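Local coordinates for luciferase-like enzymeAMP-CoA-ligase (Zophobas atratus, PDB 4W8O), which probably activates carboxylic acids with ATP as an AMP-forming CoA ligase of the ANL superfamily, being a luciferase-like enzyme from a nonluminescent mealworm, at residues A[231-234]-A[235-239]; A[202-205]-A[206-209]; A[196-199]-A[200-203]. All blocks are in the same frame, centred on the assembly; numbering follows the deposited sequence.

Contact 1: A[231-234]-A[235-239]; sequences MAIL and GRTFL
Within helix 228-239, the connection of a beta-alpha-beta unit between strands 218-221 and 243-246, residues 231-234 meet residues 235-239 across one turn through i to i+4 hydrogen bonds and side chains packed along the same flanks. The run of backbone bonds begins at M231 O, which takes the N-H of G235 in an almost straight bond (3.1 Å, 176°). R236 N to A232 O and T237 N to I233 O continue it. L234 O accepts from F238 N at 3.1 Å, the last backbone bond between the two segments, and the hydroxyl T237 OG1 also lies 3.0 Å from L234 O. With chi1 at 59°, that hydroxyl sits between the backbone N and the carbonyl carbon, folded back toward the preceding turn, while T237 CG2 turns to the CG2 branch of I233. Both of these residues face strand 218-221, where they pack on I219.

On another flank, L234 and F238 run side by side in the same direction, and F238 also meets Y48 edge-to-face and leans on helix 20-30. R236 leaves the contact: its chain bends at chi2 (62°) and its guanidinium group forms a salt bridge with D240, while its side chain touches S209 and F210 of helix 199-211. The A232 methyl belongs to a pocket that holds a polyethylene glycol molecule, probably from the crystallisation liquor. At the F238 ring, L234 fills two roles: its carbonyl O lies at the ring edge, near the plane, and its CD2 methyl stands 3.9 Å from F238 CD1.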
loop_
_atom_site.group_PDB
_atom_site.type_symbol
_atom_site.label_atom_id
_atom_site.label_comp_id
_atom_site.label_asym_id
_atom_site.label_seq_id
_atom_site.Cartn_x
_atom_site.Cartn_y
_atom_site.Cartn_z
ATOM N N MET A 231 0.256 0.564 2.748
ATOM C CA MET A 231 0.196 2.020 2.619
ATOM C C MET A 231 -0.970 2.467 1.751
ATOM O O MET A 231 -1.635 3.452 2.074
ATOM C CB MET A 231 1.508 2.566 2.021
ATOM C CG MET A 231 2.668 2.593 2.998
ATOM S SD MET A 231 2.391 3.750 4.355
ATOM C CE MET A 231 2.405 5.324 3.501
ATOM N N ALA A 232 -1.210 1.758 0.648
ATOM C CA ALA A 232 -2.312 2.102 -0.244
ATOM C C ALA A 232 -3.685 1.886 0.432
ATOM O O ALA A 232 -4.614 2.682 0.223
ATOM C CB ALA A 232 -2.211 1.338 -1.558
ATOM N N ILE A 233 -3.813 0.837 1.253
ATOM C CA ILE A 233 -5.075 0.599 1.971
ATOM C C ILE A 233 -5.312 1.724 2.989
ATOM O O ILE A 233 -6.405 2.268 3.067
ATOM C CB ILE A 233 -5.138 -0.800 2.621
ATOM C CG1 ILE A 233 -5.306 -1.880 1.546
ATOM C CG2 ILE A 233 -6.301 -0.905 3.597
ATOM C CD1 ILE A 233 -4.990 -3.281 2.028
ATOM N N LEU A 234 -4.283 2.105 3.732
ATOM C CA LEU A 234 -4.421 3.216 4.667
ATOM C C LEU A 234 -4.921 4.479 3.941
ATOM O O LEU A 234 -5.920 5.077 4.342
ATOM C CB LEU A 234 -3.098 3.484 5.394
ATOM C CG LEU A 234 -3.083 4.641 6.413
ATOM C CD1 LEU A 234 -2.085 4.386 7.542
ATOM C CD2 LEU A 234 -2.793 5.994 5.766
ATOM N N GLY A 235 -4.230 4.874 2.877
ATOM C CA GLY A 235 -4.637 6.033 2.085
ATOM C C GLY A 235 -6.073 5.952 1.588
ATOM O O GLY A 235 -6.829 6.921 1.687
ATOM N N ARG A 236 -6.435 4.780 1.071
ATOM C CA ARG A 236 -7.760 4.523 0.516
ATOM C C ARG A 236 -8.875 4.561 1.571
ATOM O O ARG A 236 -9.966 5.036 1.281
ATOM C CB ARG A 236 -7.761 3.180 -0.242
ATOM C CG ARG A 236 -9.116 2.655 -0.670
ATOM C CD ARG A 236 -9.841 3.579 -1.637
ATOM N NE ARG A 236 -11.165 3.032 -1.945
ATOM C CZ ARG A 236 -12.236 3.140 -1.158
ATOM N NH1 ARG A 236 -12.188 3.796 -0.002
ATOM N NH2 ARG A 236 -13.374 2.586 -1.534
ATOM N N THR A 237 -8.612 4.076 2.785
ATOM C CA THR A 237 -9.637 4.118 3.832
ATOM C C THR A 237 -9.834 5.537 4.370
ATOM O O THR A 237 -10.960 5.932 4.690
ATOM C CB THR A 237 -9.351 3.150 5.004
ATOM O OG1 THR A 237 -8.089 3.454 5.599
ATOM C CG2 THR A 237 -9.370 1.696 4.531
ATOM N N PHE A 238 -8.745 6.296 4.479
ATOM C CA PHE A 238 -8.841 7.711 4.846
ATOM C C PHE A 238 -9.715 8.470 3.845
ATOM O O PHE A 238 -10.539 9.290 4.239
ATOM C CB PHE A 238 -7.456 8.360 4.907
ATOM C CG PHE A 238 -6.822 8.323 6.266
ATOM C CD1 PHE A 238 -6.352 7.127 6.803
ATOM C CD2 PHE A 238 -6.664 9.489 7.002
ATOM C CE1 PHE A 238 -5.758 7.095 8.051
ATOM C CE2 PHE A 238 -6.070 9.463 8.254
ATOM C CZ PHE A 238 -5.618 8.267 8.781
ATOM N N LEU A 239 -9.550 8.154 2.560
ATOM C CA LEU A 239 -10.144 8.925 1.472
ATOM C C LEU A 239 -11.646 9.137 1.619
ATOM O O LEU A 239 -12.130 10.224 1.322
ATOM C CB LEU A 239 -9.836 8.266 0.119
ATOM C CG LEU A 239 -10.326 9.004 -1.138
ATOM C CD1 LEU A 239 -9.341 8.819 -2.284
ATOM C CD2 LEU A 239 -11.712 8.547 -1.565
#

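Contact 2: A[202-205]-A[206-209]; sequences FLQI and VETS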
loop_
_atom_site.group_PDB
_atom_site.type_symbol
_atom_site.label_atom_id
_atom_site.label_comp_id
_atom_site.label_asym_id
_atom_site.label_seq_id
_atom_site.Cartn_x
_atom_site.Cartn_y
_atom_site.Cartn_z
ATOM N N PHE A 202 1.555 9.431 -5.372
ATOM C CA PHE A 202 0.994 8.536 -4.369
ATOM C C PHE A 202 -0.505 8.754 -4.207
ATOM O O PHE A 202 -1.270 7.793 -4.094
ATOM C CB PHE A 202 1.673 8.647 -3.001
ATOM C CG PHE A 202 1.262 7.540 -2.068
ATOM C CD1 PHE A 202 1.726 6.250 -2.268
ATOM C CD2 PHE A 202 0.359 7.766 -1.046
ATOM C CE1 PHE A 202 1.330 5.207 -1.443
ATOM C CE2 PHE A 202 -0.041 6.735 -0.221
ATOM C CZ PHE A 202 0.438 5.450 -0.422
ATOM N N LEU A 203 -0.930 10.012 -4.189
ATOM C CA LEU A 203 -2.347 10.308 -4.098
ATOM C C LEU A 203 -3.135 9.761 -5.298
ATOM O O LEU A 203 -4.317 9.431 -5.156
ATOM C CB LEU A 203 -2.577 11.812 -3.921
ATOM C CG LEU A 203 -2.288 12.291 -2.491
ATOM C CD1 LEU A 203 -2.363 13.804 -2.405
ATOM C CD2 LEU A 203 -3.253 11.652 -1.499
ATOM N N GLN A 204 -2.492 9.641 -6.461
ATOM C CA GLN A 204 -3.146 8.995 -7.604
ATOM C C GLN A 204 -3.196 7.479 -7.483
ATOM O O GLN A 204 -4.137 6.859 -7.971
ATOM C CB GLN A 204 -2.532 9.428 -8.937
ATOM C CG GLN A 204 -2.924 10.844 -9.343
ATOM C CD GLN A 204 -4.429 11.112 -9.209
ATOM O OE1 GLN A 204 -5.240 10.534 -9.936
ATOM N NE2 GLN A 204 -4.803 11.981 -8.270
ATOM N N ILE A 205 -2.210 6.872 -6.827
ATOM C CA ILE A 205 -2.324 5.448 -6.508
ATOM C C ILE A 205 -3.599 5.245 -5.681
ATOM O O ILE A 205 -4.380 4.328 -5.936
ATOM C CB ILE A 205 -1.112 4.910 -5.719
ATOM C CG1 ILE A 205 0.121 4.880 -6.623
ATOM C CG2 ILE A 205 -1.421 3.516 -5.173
ATOM C CD1 ILE A 205 1.422 4.587 -5.910
ATOM N N VAL A 206 -3.784 6.115 -4.691
ATOM C CA VAL A 206 -4.915 6.043 -3.782
ATOM C C VAL A 206 -6.232 6.354 -4.509
ATOM O O VAL A 206 -7.208 5.624 -4.367
ATOM C CB VAL A 206 -4.740 7.017 -2.591
ATOM C CG1 VAL A 206 -6.013 7.096 -1.767
ATOM C CG2 VAL A 206 -3.559 6.591 -1.724
ATOM N N GLU A 207 -6.244 7.431 -5.289
ATOM C CA GLU A 207 -7.465 7.855 -5.959
ATOM C C GLU A 207 -7.870 6.881 -7.071
ATOM O O GLU A 207 -9.055 6.590 -7.233
ATOM C CB GLU A 207 -7.328 9.288 -6.491
ATOM C CG GLU A 207 -8.633 10.047 -6.403
ATOM C CD GLU A 207 -8.527 11.506 -6.803
ATOM O OE1 GLU A 207 -7.407 12.054 -6.919
ATOM O OE2 GLU A 207 -9.595 12.107 -6.990
ATOM N N THR A 208 -6.889 6.367 -7.814
ATOM C CA THR A 208 -7.152 5.378 -8.856
ATOM C C THR A 208 -7.766 4.114 -8.255
ATOM O O THR A 208 -8.708 3.555 -8.816
ATOM C CB THR A 208 -5.866 5.026 -9.640
ATOM O OG1 THR A 208 -5.419 6.184 -10.359
ATOM C CG2 THR A 208 -6.091 3.868 -10.618
ATOM N N SER A 209 -7.251 3.680 -7.107
ATOM C CA SER A 209 -7.806 2.510 -6.421
ATOM C C SER A 209 -9.274 2.730 -5.983
ATOM O O SER A 209 -10.085 1.803 -6.023
ATOM C CB SER A 209 -6.905 2.066 -5.245
ATOM O OG SER A 209 -7.029 2.890 -4.095
#
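Q204 O is gripped twice by T208, whose backbone N and hydroxyl OG1 both donate to it at 2.8 Å, reaching it from opposite faces of the carbonyl plane. The hydroxyl can do so because T208 OG1 lies beside its own backbone N (chi1 -65°), turned back along helix 199-211. The same glutamine uses its side chain as well: a bend at chi2 (-47°) carries the amide alongside E207, and Q204 NE2 donates to E207 OE1 at 2.9 Å. This carboxylate oxygen is met on its anti side, somewhat out of plane, with the amide and carboxylate planes 63° apart. E207 is also held from outside, its two oxygens accepting from the backbone N-H groups of N14 and F15. A leucine in place of Q204 would probably deprive E207 OE1 of its amide donor within the helix, so that the carboxylate would rely on N14 and F15.

Elsewhere on this helix, F202 CE2 touches the V206 CG2 methyl at 3.8 Å, the two side chains crossing obliquely. One turn later S209 OG bends back to V206 O at 2.8 Å, a hydroxyl-to-carbonyl bond within the helix. Around this buried segment, F202 packs on M231, V206 on L239 and S209 on R236 of helix 228-239; I205 leans on H197 of strand 194-198, and L203 rests against helix 20-30.

Contact 3: A[196-199]-A[200-203]; sequences CHSH and RSFL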
loop_
_atom_site.group_PDB
_atom_site.type_symbol
_atom_site.label_atom_id
_atom_site.label_comp_id
_atom_site.label_asym_id
_atom_site.label_seq_id
_atom_site.Cartn_x
_atom_site.Cartn_y
_atom_site.Cartn_z
ATOM N N CYS A 196 10.640 6.367 -5.417
ATOM C CA CYS A 196 10.061 7.614 -4.898
ATOM C C CYS A 196 8.700 7.895 -5.502
ATOM O O CYS A 196 8.575 7.981 -6.731
ATOM C CB CYS A 196 10.986 8.791 -5.208
ATOM S SG CYS A 196 12.550 8.696 -4.314
ATOM N N HIS A 197 7.684 8.030 -4.647
ATOM C CA HIS A 197 6.412 8.614 -5.063
ATOM C C HIS A 197 6.289 10.030 -4.536
ATOM O O HIS A 197 6.622 10.310 -3.375
ATOM C CB HIS A 197 5.227 7.772 -4.602
ATOM C CG HIS A 197 5.007 6.564 -5.448
ATOM N ND1 HIS A 197 4.512 6.642 -6.731
ATOM C CD2 HIS A 197 5.261 5.256 -5.220
ATOM C CE1 HIS A 197 4.451 5.430 -7.250
ATOM N NE2 HIS A 197 4.901 4.571 -6.354
ATOM N N SER A 198 5.802 10.918 -5.400
ATOM C CA SER A 198 5.523 12.286 -5.026
ATOM C C SER A 198 4.191 12.333 -4.304
ATOM O O SER A 198 3.468 11.346 -4.249
ATOM C CB SER A 198 5.477 13.185 -6.265
ATOM O OG SER A 198 4.428 12.807 -7.133
ATOM N N HIS A 199 3.868 13.492 -3.754
ATOM C CA HIS A 199 2.560 13.684 -3.161
ATOM C C HIS A 199 1.515 13.383 -4.228
ATOM O O HIS A 199 0.569 12.641 -3.991
ATOM C CB HIS A 199 2.399 15.108 -2.621
ATOM C CG HIS A 199 3.451 15.487 -1.630
ATOM N ND1 HIS A 199 3.378 15.147 -0.300
ATOM C CD2 HIS A 199 4.631 16.129 -1.786
ATOM C CE1 HIS A 199 4.451 15.581 0.328
ATOM N NE2 HIS A 199 5.227 16.184 -0.552
ATOM N N ARG A 200 1.733 13.908 -5.422
ATOM C CA ARG A 200 0.787 13.724 -6.513
ATOM C C ARG A 200 0.674 12.261 -6.931
ATOM O O ARG A 200 -0.435 11.720 -6.992
ATOM C CB ARG A 200 1.164 14.605 -7.699
ATOM C CG ARG A 200 0.848 16.070 -7.428
ATOM C CD ARG A 200 1.149 16.999 -8.600
ATOM N NE ARG A 200 0.535 16.563 -9.845
ATOM C CZ ARG A 200 1.179 16.397 -11.002
ATOM N NH1 ARG A 200 2.487 16.643 -11.118
ATOM N NH2 ARG A 200 0.499 15.991 -12.069
ATOM N N SER A 201 1.815 11.620 -7.192
ATOM C CA SER A 201 1.797 10.246 -7.674
ATOM C C SER A 201 1.200 9.286 -6.646
ATOM O O SER A 201 0.391 8.435 -7.005
ATOM C CB SER A 201 3.176 9.789 -8.162
ATOM O OG SER A 201 4.051 9.419 -7.118
ATOM N N PHE A 202 1.555 9.431 -5.372
ATOM C CA PHE A 202 0.994 8.536 -4.369
ATOM C C PHE A 202 -0.505 8.754 -4.207
ATOM O O PHE A 202 -1.270 7.793 -4.094
ATOM C CB PHE A 202 1.673 8.647 -3.001
ATOM C CG PHE A 202 1.262 7.540 -2.068
ATOM C CD1 PHE A 202 1.726 6.250 -2.268
ATOM C CD2 PHE A 202 0.359 7.766 -1.046
ATOM C CE1 PHE A 202 1.330 5.207 -1.443
ATOM C CE2 PHE A 202 -0.041 6.735 -0.221
ATOM C CZ PHE A 202 0.438 5.450 -0.422
ATOM N N LEU A 203 -0.930 10.012 -4.189
ATOM C CA LEU A 203 -2.347 10.308 -4.098
ATOM C C LEU A 203 -3.135 9.761 -5.298
ATOM O O LEU A 203 -4.317 9.431 -5.156
ATOM C CB LEU A 203 -2.577 11.812 -3.921
ATOM C CG LEU A 203 -2.288 12.291 -2.491
ATOM C CD1 LEU A 203 -2.363 13.804 -2.405
ATOM C CD2 LEU A 203 -3.253 11.652 -1.499
#
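A capping box formed by S198 and S201 starts helix 199-211 where strand 194-198 gives way to it in the AMP-binding fold. S198 is the N-cap: its OG, placed between the backbone N and the carbonyl carbon (chi1 63°), accepts from S201 N at 2.9 Å in a nearly straight bond (168°). The return half of the box is weak, with S198 N pointing to S201 OG at an angle of only 130°. Together the two bonds supply side-chain partners to N-H groups at the strand-to-helix turn.

Regular helical bonding takes over at once. F202 N donates to S198 O, and L203 N to H199 O at 3.0 Å, so the first turn is already closed by backbone pairs. Beside the second of these bonds, L203 CG lies 3.2 Å from H199 O.

Side-chain polar bonds tie the ends of the passage to its surroundings. The H197 ring is held at both nitrogens, with NE2 donating to the carbonyl S325 O and ND1 bonded within the turn. H199 ND1 is bonded to the backbone N of F20, and R200, whose chain bends at chi3, reaches away to a salt bridge with D177.

Apolar packing is modest: H197 CB rests 4.0 Å from F202 CB. Beyond the contact, H197 touches F183 and H199 touches A180, both on the adjacent strand 179-184.

S201 OG serves two partners: it takes the weak bond from S198 N, and it is hydrogen-bonded to the H197 imidazole, lying at the ring edge, near its plane, 2.8 Å from H197 ND1.

Along the chain, contact 3 comes first, turning strand 194-198 into helix 199-211; contact 2 follows on the same helix and shares F202 and L203 with it. Contact 1 lies later, on helix 228-239, after strand 218-221. Each is a local contact between adjoining segments, about one turn apart, so none closes a long loop, and contact 1 stands in series with the other two. They come together in space where the two helices pack: the V206 CG1 methyl of contact 2 lies against the backbone of G235 and R236 in contact 1. Helix 199-211 thereby joins the sheet containing 194-198 to helix 228-239, which packs on the sheet containing 218-221.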